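Local coordinates for protein 3'-5' exonuclease crn-4 (Caenorhabditis elegans, PDB 3CM6) that digests RNA and DNA from the 3' end as a metal-dependent exonuclease and takes part in apoptotic DNA degradation, at residues C16-L21 against F262-Y267; I23-T28 against M192-N197; F44-Y49 against I60-Y65. One frame throughout, in Å; residues are numbered along the deposited sequence.

In the fold
Contacts 2 and 3 share the central sheet, their centres about 8 Å apart; the centre of contact 1 lies about 21 Å and 20 Å from theirs, respectively. Strand 20-28 links all three. Its start follows the loop of contact 1, its later part carries two of the three metal-binding acids of contact 2, and strand 41-50 of contact 3 runs antiparallel beside it. Probable backbone hydrogen bonds include Leu21 O to Tyr49 N (2.9 Å), Ile23 N to Val47 O (2.8 Å) and Asp25 N to Ala45 O (3.0 Å). The side chain of Ala45 comes about 5 Å from that of Asp25 and about 9 Å from the bound erbium ion; contact 1 is remote from the metal.

Contact 1: residues C16-L21 against F262-Y267; sequences CPFDTL and FRLEMY
Just ahead of the first strand of the RNase H-like exonuclease sheet, Pro17 and Phe18 pack against Phe262 and Leu264, in the loop that follows strand 253-256. The contact joins the start of the chain to its C-terminal part by apolar packing. The Phe18 ring reaches into the angle between its two partners: CZ meets Phe262 CE2 at 3.7 Å, while CE1 lies 3.8 Å from Leu264 CD2. The two phenylalanine rings meet at their borders without stacking, centroids 5.9 Å apart and planes at 37°. Leu264 CD2 also makes an off-centre CH-pi contact with the Phe18 ring. With CG of Phe18 opposite its own carbonyl carbon (chi1 -58°), the far end of the ring comes near the 262-267 loop. Phe18 also touches Ala117 of strand 116-120 and Val214. With an alanine here, Leu264 CD2 and the Phe262 rim would probably lose their common aromatic partner and a gap would open beside the loop. A short 3-10 turn at 264-266 begins just after Arg263, with Met266 N bonded to Arg263 O. Pro17 completes the contact, its CB 4.0 Å from Leu264 CD2 and its CG at the edge of the Phe262 ring.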
loop_
_atom_site.group_PDB
_atom_site.type_symbol
_atom_site.label_atom_id
_atom_site.label_comp_id
_atom_site.label_asym_id
_atom_site.label_seq_id
_atom_site.Cartn_x
_atom_site.Cartn_y
_atom_site.Cartn_z
ATOM N N CYS B 16 17.259 25.750 -29.371
ATOM C CA CYS B 16 16.279 24.737 -29.097
ATOM C C CYS B 16 15.439 24.523 -30.329
ATOM O O CYS B 16 14.723 25.425 -30.737
ATOM C CB CYS B 16 15.395 25.131 -27.917
ATOM S SG CYS B 16 14.203 23.863 -27.580
ATOM N N PRO B 17 15.491 23.314 -30.896
ATOM C CA PRO B 17 14.827 23.058 -32.179
ATOM C C PRO B 17 13.312 22.830 -32.047
ATOM O O PRO B 17 12.629 22.700 -33.051
ATOM C CB PRO B 17 15.523 21.789 -32.680
ATOM C CG PRO B 17 15.969 21.067 -31.396
ATOM C CD PRO B 17 16.151 22.113 -30.335
ATOM N N PHE B 18 12.793 22.778 -30.823
ATOM C CA PHE B 18 11.351 22.545 -30.609
ATOM C C PHE B 18 10.630 23.867 -30.469
ATOM O O PHE B 18 11.203 24.818 -29.992
ATOM C CB PHE B 18 11.095 21.684 -29.357
ATOM C CG PHE B 18 11.775 20.359 -29.391
ATOM C CD1 PHE B 18 11.204 19.291 -30.080
ATOM C CD2 PHE B 18 12.990 20.177 -28.752
ATOM C CE1 PHE B 18 11.836 18.055 -30.134
ATOM C CE2 PHE B 18 13.646 18.940 -28.800
ATOM C CZ PHE B 18 13.067 17.880 -29.494
ATOM N N ASP B 19 9.378 23.928 -30.893
ATOM C CA ASP B 19 8.570 25.134 -30.708
ATOM C C ASP B 19 7.993 25.209 -29.307
ATOM O O ASP B 19 7.763 26.296 -28.780
ATOM C CB ASP B 19 7.432 25.191 -31.727
ATOM C CG ASP B 19 7.941 25.243 -33.163
ATOM O OD1 ASP B 19 8.920 26.024 -33.435
ATOM O OD2 ASP B 19 7.363 24.486 -34.010
ATOM N N THR B 20 7.731 24.056 -28.707
ATOM C CA THR B 20 7.194 24.056 -27.368
ATOM C C THR B 20 7.782 22.926 -26.523
ATOM O O THR B 20 7.874 21.796 -26.990
ATOM C CB THR B 20 5.628 24.166 -27.349
ATOM O OG1 THR B 20 5.092 23.406 -26.262
ATOM C CG2 THR B 20 5.027 23.688 -28.620
ATOM N N LEU B 21 8.226 23.266 -25.309
ATOM C CA LEU B 21 8.756 22.286 -24.357
ATOM C C LEU B 21 7.754 22.085 -23.251
ATOM O O LEU B 21 7.184 23.052 -22.730
ATOM C CB LEU B 21 10.097 22.736 -23.764
ATOM C CG LEU B 21 11.276 22.900 -24.739
ATOM C CD1 LEU B 21 12.528 23.451 -24.060
ATOM C CD2 LEU B 21 11.591 21.608 -25.469
ATOM N N PHE B 262 21.800 15.460 -32.366
ATOM C CA PHE B 262 20.355 15.253 -32.325
ATOM C C PHE B 262 19.682 15.813 -33.558
ATOM O O PHE B 262 20.070 16.855 -34.047
ATOM C CB PHE B 262 19.683 15.834 -31.067
ATOM C CG PHE B 262 18.188 15.667 -31.082
ATOM C CD1 PHE B 262 17.617 14.396 -30.922
ATOM C CD2 PHE B 262 17.348 16.753 -31.346
ATOM C CE1 PHE B 262 16.225 14.220 -30.985
ATOM C CE2 PHE B 262 15.958 16.588 -31.412
ATOM C CZ PHE B 262 15.395 15.332 -31.224
ATOM N N ARG B 263 18.657 15.119 -34.040
ATOM C CA ARG B 263 17.844 15.588 -35.164
ATOM C C ARG B 263 16.392 15.299 -34.858
ATOM O O ARG B 263 16.074 14.248 -34.315
ATOM C CB ARG B 263 18.226 14.852 -36.453
ATOM C CG ARG B 263 19.648 15.059 -36.939
ATOM C CD ARG B 263 19.919 16.520 -37.374
ATOM N NE ARG B 263 21.248 16.633 -37.972
ATOM C CZ ARG B 263 22.390 16.700 -37.286
ATOM N NH1 ARG B 263 22.385 16.692 -35.954
ATOM N NH2 ARG B 263 23.544 16.775 -37.938
ATOM N N LEU B 264 15.514 16.226 -35.224
ATOM C CA LEU B 264 14.085 16.075 -35.024
ATOM C C LEU B 264 13.539 14.817 -35.675
ATOM O O LEU B 264 12.603 14.217 -35.165
ATOM C CB LEU B 264 13.345 17.279 -35.595
ATOM C CG LEU B 264 13.651 18.657 -35.024
ATOM C CD1 LEU B 264 13.053 19.716 -35.942
ATOM C CD2 LEU B 264 13.077 18.771 -33.612
ATOM N N GLU B 265 14.116 14.423 -36.809
ATOM C CA GLU B 265 13.632 13.264 -37.557
ATOM C C GLU B 265 13.893 11.924 -36.855
ATOM O O GLU B 265 13.359 10.891 -37.277
ATOM C CB GLU B 265 14.148 13.257 -39.008
ATOM C CG GLU B 265 15.529 13.875 -39.225
ATOM C CD GLU B 265 15.506 15.416 -39.228
ATOM O OE1 GLU B 265 14.547 16.031 -39.774
ATOM O OE2 GLU B 265 16.462 16.010 -38.685
ATOM N N MET B 266 14.690 11.944 -35.781
ATOM C CA MET B 266 14.934 10.745 -34.956
ATOM C C MET B 266 13.691 10.374 -34.159
ATOM O O MET B 266 13.572 9.257 -33.663
ATOM C CB MET B 266 16.102 10.958 -33.981
ATOM C CG MET B 266 17.461 11.109 -34.640
ATOM S SD MET B 266 18.780 11.687 -33.521
ATOM C CE MET B 266 20.213 11.296 -34.537
ATOM N N TYR B 267 12.764 11.310 -34.028
ATOM C CA TYR B 267 11.549 11.036 -33.313
ATOM C C TYR B 267 10.944 9.738 -33.811
ATOM O O TYR B 267 10.868 9.496 -35.010
ATOM C CB TYR B 267 10.557 12.172 -33.496
ATOM C CG TYR B 267 9.263 11.959 -32.741
ATOM C CD1 TYR B 267 9.143 12.369 -31.411
ATOM C CD2 TYR B 267 8.148 11.359 -33.353
ATOM C CE1 TYR B 267 7.968 12.194 -30.700
ATOM C CE2 TYR B 267 6.951 11.178 -32.632
ATOM C CZ TYR B 267 6.886 11.595 -31.300
ATOM O OH TYR B 267 5.743 11.450 -30.562
#

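Contact 2: residues I23-T28 against M192-N197; sequences ILDFET and MDDCLN. With ER3 (erbium (III) ion), chain F.
Asp25 and Glu27 on strand 23-28 meet Asp194 on helix 192-197 at the metal site of the exonuclease, an acidic cluster consistent with the DEDD family. Asp25 can be followed from the strand toward the helix. Its CB lies 3.7 Å from Cys195 SG, an uncharged contact at the root of the side chain. CG stands anti to the backbone N (chi1 -167°) and lies 3.9 Å from Asp194 CB. At the tip OD2 comes within 3.3 Å of Asp194 OD2, the two carboxylate planes being 73° apart; the carboxylate faces the erbium ion, and Asp125 OD1 lies close to its OD1. Glu27 arrives from farther along the strand, its chain bent at chi2, and sets OE2 3.2 Å from Asp194 OD2. These oxygens are all acceptors and make no bond to one another; a metal ion beside them would probably offset their repulsion. All three acids are metal ligands, probably of magnesium in vivo, and an erbium ion is bound here, although its modelled distances to them are doubtful. The other oxygen of Asp194, OD1, accepts a hydrogen bond from His189 N, which helps fix the turn of this carboxylate. Away from the metal, Ile23 CG2 packs on Cys195 CB at 3.8 Å. The strand runs roughly antiparallel to the helix (151°), their axes 7.7 Å apart at closest approach. Strand 20-28 lies between strands 41-50 and 116-120, with helix 191-207 over its Asp25 side and helix 124-136 against Leu24 and Phe26.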
loop_
_atom_site.group_PDB
_atom_site.type_symbol
_atom_site.label_atom_id
_atom_site.label_comp_id
_atom_site.label_asym_id
_atom_site.label_seq_id
_atom_site.Cartn_x
_atom_site.Cartn_y
_atom_site.Cartn_z
ATOM N N ILE B 23 7.210 20.820 -19.550
ATOM C CA ILE B 23 7.872 20.455 -18.318
ATOM C C ILE B 23 6.966 19.423 -17.660
ATOM O O ILE B 23 5.763 19.662 -17.467
ATOM C CB ILE B 23 8.128 21.676 -17.390
ATOM C CG1 ILE B 23 9.275 22.559 -17.906
ATOM C CG2 ILE B 23 8.501 21.204 -16.016
ATOM C CD1 ILE B 23 8.932 23.409 -19.157
ATOM N N LEU B 24 7.544 18.273 -17.344
ATOM C CA LEU B 24 6.776 17.154 -16.850
ATOM C C LEU B 24 7.254 16.728 -15.479
ATOM O O LEU B 24 8.453 16.795 -15.157
ATOM C CB LEU B 24 6.857 15.972 -17.808
ATOM C CG LEU B 24 6.160 14.694 -17.329
ATOM C CD1 LEU B 24 4.775 14.577 -17.946
ATOM C CD2 LEU B 24 6.987 13.497 -17.699
ATOM N N ASP B 25 6.297 16.286 -14.676
ATOM C CA ASP B 25 6.608 15.740 -13.387
ATOM C C ASP B 25 5.549 14.767 -12.879
ATOM O O ASP B 25 4.346 15.018 -13.000
ATOM C CB ASP B 25 6.793 16.856 -12.389
ATOM C CG ASP B 25 7.423 16.371 -11.135
ATOM O OD1 ASP B 25 8.506 15.753 -11.220
ATOM O OD2 ASP B 25 6.829 16.579 -10.071
ATOM N N PHE B 26 6.026 13.651 -12.336
ATOM C CA PHE B 26 5.181 12.627 -11.754
ATOM C C PHE B 26 5.446 12.529 -10.255
ATOM O O PHE B 26 6.586 12.679 -9.796
ATOM C CB PHE B 26 5.487 11.258 -12.360
ATOM C CG PHE B 26 5.031 11.069 -13.791
ATOM C CD1 PHE B 26 3.700 11.229 -14.153
ATOM C CD2 PHE B 26 5.947 10.653 -14.769
ATOM C CE1 PHE B 26 3.301 11.014 -15.471
ATOM C CE2 PHE B 26 5.557 10.445 -16.085
ATOM C CZ PHE B 26 4.242 10.616 -16.443
ATOM N N GLU B 27 4.401 12.274 -9.488
ATOM C CA GLU B 27 4.604 11.807 -8.127
ATOM C C GLU B 27 4.073 10.386 -8.039
ATOM O O GLU B 27 3.117 10.025 -8.759
ATOM C CB GLU B 27 3.927 12.728 -7.100
ATOM C CG GLU B 27 4.474 14.179 -7.043
ATOM C CD GLU B 27 6.000 14.293 -6.908
ATOM O OE1 GLU B 27 6.677 13.337 -6.429
ATOM O OE2 GLU B 27 6.532 15.376 -7.282
ATOM N N THR B 28 4.693 9.573 -7.178
ATOM C CA THR B 28 4.339 8.144 -7.106
ATOM C C THR B 28 4.060 7.673 -5.690
ATOM O O THR B 28 4.517 8.276 -4.711
ATOM C CB THR B 28 5.462 7.214 -7.693
ATOM O OG1 THR B 28 6.634 7.288 -6.870
ATOM C CG2 THR B 28 5.837 7.597 -9.112
ATOM N N MET B 192 3.205 20.164 -9.376
ATOM C CA MET B 192 3.011 21.404 -10.146
ATOM C C MET B 192 4.034 22.458 -9.752
ATOM O O MET B 192 4.484 23.242 -10.586
ATOM C CB MET B 192 1.583 21.947 -10.007
ATOM C CG MET B 192 1.266 23.167 -10.893
ATOM S SD MET B 192 1.657 22.996 -12.673
ATOM C CE MET B 192 0.318 21.939 -13.207
ATOM N N ASP B 193 4.407 22.464 -8.478
ATOM C CA ASP B 193 5.429 23.379 -7.995
ATOM C C ASP B 193 6.804 22.980 -8.516
ATOM O O ASP B 193 7.652 23.841 -8.752
ATOM C CB ASP B 193 5.418 23.448 -6.464
ATOM C CG ASP B 193 4.299 24.344 -5.929
ATOM O OD1 ASP B 193 3.705 25.103 -6.723
ATOM O OD2 ASP B 193 4.016 24.300 -4.712
ATOM N N ASP B 194 7.010 21.674 -8.688
ATOM C CA ASP B 194 8.212 21.148 -9.309
ATOM C C ASP B 194 8.303 21.606 -10.775
ATOM O O ASP B 194 9.357 22.053 -11.233
ATOM C CB ASP B 194 8.247 19.619 -9.198
ATOM C CG ASP B 194 8.640 19.136 -7.805
ATOM O OD1 ASP B 194 9.050 19.982 -6.972
ATOM O OD2 ASP B 194 8.524 17.902 -7.534
ATOM N N CYS B 195 7.182 21.517 -11.485
ATOM C CA CYS B 195 7.089 22.002 -12.848
ATOM C C CYS B 195 7.447 23.478 -13.006
ATOM O O CYS B 195 8.128 23.841 -13.966
ATOM C CB CYS B 195 5.707 21.733 -13.430
ATOM S SG CYS B 195 5.433 19.998 -13.843
ATOM N N LEU B 196 7.001 24.320 -12.075
ATOM C CA LEU B 196 7.209 25.754 -12.214
ATOM C C LEU B 196 8.660 26.101 -11.899
ATOM O O LEU B 196 9.245 26.991 -12.529
ATOM C CB LEU B 196 6.198 26.570 -11.377
ATOM C CG LEU B 196 4.696 26.318 -11.687
ATOM C CD1 LEU B 196 3.714 26.846 -10.576
ATOM C CD2 LEU B 196 4.276 26.818 -13.085
ATOM N N ASN B 197 9.252 25.382 -10.953
ATOM C CA ASN B 197 10.667 25.550 -10.676
ATOM C C ASN B 197 11.480 25.142 -11.911
ATOM O O ASN B 197 12.348 25.895 -12.376
ATOM C CB ASN B 197 11.102 24.745 -9.452
ATOM C CG ASN B 197 10.743 25.424 -8.131
ATOM O OD1 ASN B 197 11.460 26.304 -7.658
ATOM N ND2 ASN B 197 9.654 24.984 -7.509
HETATM ER ER ER3 F . 9.084 15.561 -8.438
#

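Contact 3: residues F44-Y49 against I60-Y65; sequences FAIVAY and ISFNKY
Phe44, Ile46 and Phe62 form the densely packed face of an antiparallel beta hairpin, strands 41-50 and 55-67 of the exonuclease sheet. The two aromatic rings make a T-shaped stack: the edge of Phe62 is turned to the face of Phe44, with CE2 3.9 Å from Phe44 CG and toward the rim of that ring, and the planes stand at 77°. Both rings have CG anti to the backbone N (chi1 -157° in Phe44, -172° in Phe62) and lie on the same side of the sheet. Beside them Ile46 CB touches Phe62 CB at 4.0 Å, and helix 95-109 closes over this face through Phe102 and Trp105. Farther along, Ala48 CB rests on Ile60 CG2. The face bearing Ala45, Val47, Ser61 and Asn63 is looser across the pair. Val47 is buried beneath Met192 and Cys195 of helix 191-207, but Asn63 is exposed, and its OD1 takes a hydrogen bond from Gln43 NE2. On the packed face the Lys64 chain leads outward from its neighbour strand. Phe44 and Lys64 exchange two backbone bonds, Phe44 N to Lys64 O being 2.8 Å, as do Ile46 and Phe62, with Ile46 N to Phe62 O at 2.7 Å; Ala48 N adds one to Ile60 O. The backbone bonds thus set the register, while the side chains bind the hairpin to its covering helices largely through apolar and aromatic packing.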
loop_
_atom_site.group_PDB
_atom_site.type_symbol
_atom_site.label_atom_id
_atom_site.label_comp_id
_atom_site.label_asym_id
_atom_site.label_seq_id
_atom_site.Cartn_x
_atom_site.Cartn_y
_atom_site.Cartn_z
ATOM N N PHE B 44 0.136 13.689 -12.006
ATOM C CA PHE B 44 0.529 13.900 -13.361
ATOM C C PHE B 44 0.462 15.412 -13.580
ATOM O O PHE B 44 -0.637 15.978 -13.628
ATOM C CB PHE B 44 -0.521 13.218 -14.221
ATOM C CG PHE B 44 -0.062 12.836 -15.586
ATOM C CD1 PHE B 44 -0.650 11.752 -16.225
ATOM C CD2 PHE B 44 0.951 13.540 -16.236
ATOM C CE1 PHE B 44 -0.242 11.368 -17.490
ATOM C CE2 PHE B 44 1.363 13.173 -17.506
ATOM C CZ PHE B 44 0.772 12.090 -18.138
ATOM N N ALA B 45 1.617 16.071 -13.711
ATOM C CA ALA B 45 1.669 17.537 -13.871
ATOM C C ALA B 45 2.537 18.001 -15.043
ATOM O O ALA B 45 3.681 17.550 -15.208
ATOM C CB ALA B 45 2.148 18.184 -12.601
ATOM N N ILE B 46 1.989 18.902 -15.853
ATOM C CA ILE B 46 2.712 19.455 -17.010
ATOM C C ILE B 46 2.435 20.942 -17.128
ATOM O O ILE B 46 1.308 21.374 -16.906
ATOM C CB ILE B 46 2.296 18.804 -18.343
ATOM C CG1 ILE B 46 2.389 17.286 -18.273
ATOM C CG2 ILE B 46 3.166 19.321 -19.490
ATOM C CD1 ILE B 46 1.768 16.606 -19.455
ATOM N N VAL B 47 3.479 21.707 -17.453
ATOM C CA VAL B 47 3.385 23.132 -17.778
ATOM C C VAL B 47 4.139 23.369 -19.081
ATOM O O VAL B 47 5.243 22.842 -19.281
ATOM C CB VAL B 47 3.995 24.038 -16.685
ATOM C CG1 VAL B 47 3.576 25.479 -16.884
ATOM C CG2 VAL B 47 3.501 23.628 -15.363
ATOM N N ALA B 48 3.539 24.174 -19.957
ATOM C CA ALA B 48 4.115 24.477 -21.266
ATOM C C ALA B 48 5.100 25.653 -21.225
ATOM O O ALA B 48 4.983 26.536 -20.385
ATOM C CB ALA B 48 3.013 24.726 -22.276
ATOM N N TYR B 49 6.085 25.617 -22.121
ATOM C CA TYR B 49 7.036 26.711 -22.340
ATOM C C TYR B 49 7.089 26.992 -23.825
ATOM O O TYR B 49 7.269 26.065 -24.623
ATOM C CB TYR B 49 8.425 26.321 -21.849
ATOM C CG TYR B 49 9.520 27.298 -22.214
ATOM C CD1 TYR B 49 9.753 28.438 -21.432
ATOM C CD2 TYR B 49 10.340 27.075 -23.323
ATOM C CE1 TYR B 49 10.756 29.344 -21.760
ATOM C CE2 TYR B 49 11.341 27.966 -23.656
ATOM C CZ TYR B 49 11.549 29.103 -22.871
ATOM O OH TYR B 49 12.551 29.992 -23.195
ATOM N N ILE B 60 -1.295 27.007 -19.882
ATOM C CA ILE B 60 -1.318 25.784 -20.657
ATOM C C ILE B 60 -0.684 24.759 -19.731
ATOM O O ILE B 60 0.535 24.747 -19.523
ATOM C CB ILE B 60 -0.549 25.936 -21.973
ATOM C CG1 ILE B 60 -1.230 26.995 -22.849
ATOM C CG2 ILE B 60 -0.480 24.606 -22.720
ATOM C CD1 ILE B 60 -0.498 27.303 -24.158
ATOM N N SER B 61 -1.529 23.934 -19.126
ATOM C CA SER B 61 -1.071 23.055 -18.087
ATOM C C SER B 61 -1.966 21.852 -17.941
ATOM O O SER B 61 -3.122 21.840 -18.379
ATOM C CB SER B 61 -0.931 23.805 -16.747
ATOM O OG SER B 61 -2.129 23.806 -15.985
ATOM N N PHE B 62 -1.411 20.823 -17.327
ATOM C CA PHE B 62 -2.148 19.613 -17.070
ATOM C C PHE B 62 -1.798 19.243 -15.646
ATOM O O PHE B 62 -0.623 19.289 -15.268
ATOM C CB PHE B 62 -1.725 18.537 -18.063
ATOM C CG PHE B 62 -2.558 17.296 -18.006
ATOM C CD1 PHE B 62 -3.760 17.223 -18.697
ATOM C CD2 PHE B 62 -2.131 16.195 -17.267
ATOM C CE1 PHE B 62 -4.528 16.075 -18.644
ATOM C CE2 PHE B 62 -2.887 15.045 -17.211
ATOM C CZ PHE B 62 -4.092 14.982 -17.894
ATOM N N ASN B 63 -2.812 18.924 -14.852
ATOM C CA ASN B 63 -2.604 18.649 -13.432
ATOM C C ASN B 63 -3.653 17.729 -12.816
ATOM O O ASN B 63 -4.681 18.188 -12.336
ATOM C CB ASN B 63 -2.544 19.944 -12.633
ATOM C CG ASN B 63 -1.975 19.739 -11.267
ATOM O OD1 ASN B 63 -1.696 18.609 -10.855
ATOM N ND2 ASN B 63 -1.767 20.828 -10.549
ATOM N N LYS B 64 -3.381 16.435 -12.813
ATOM C CA LYS B 64 -4.345 15.486 -12.295
ATOM C C LYS B 64 -3.738 14.533 -11.281
ATOM O O LYS B 64 -2.622 14.040 -11.456
ATOM C CB LYS B 64 -4.985 14.691 -13.426
ATOM C CG LYS B 64 -5.588 15.528 -14.534
ATOM C CD LYS B 64 -7.094 15.733 -14.390
ATOM C CE LYS B 64 -7.736 15.875 -15.785
ATOM N NZ LYS B 64 -8.812 16.899 -15.845
ATOM N N TYR B 65 -4.482 14.304 -10.210
ATOM C CA TYR B 65 -4.219 13.209 -9.317
ATOM C C TYR B 65 -4.563 11.902 -10.015
ATOM O O TYR B 65 -5.421 11.876 -10.897
ATOM C CB TYR B 65 -5.042 13.379 -8.052
ATOM C CG TYR B 65 -4.548 14.537 -7.252
ATOM C CD1 TYR B 65 -3.263 14.515 -6.718
ATOM C CD2 TYR B 65 -5.340 15.674 -7.054
ATOM C CE1 TYR B 65 -2.777 15.582 -6.006
ATOM C CE2 TYR B 65 -4.867 16.741 -6.320
ATOM C CZ TYR B 65 -3.587 16.687 -5.808
ATOM O OH TYR B 65 -3.070 17.728 -5.080
#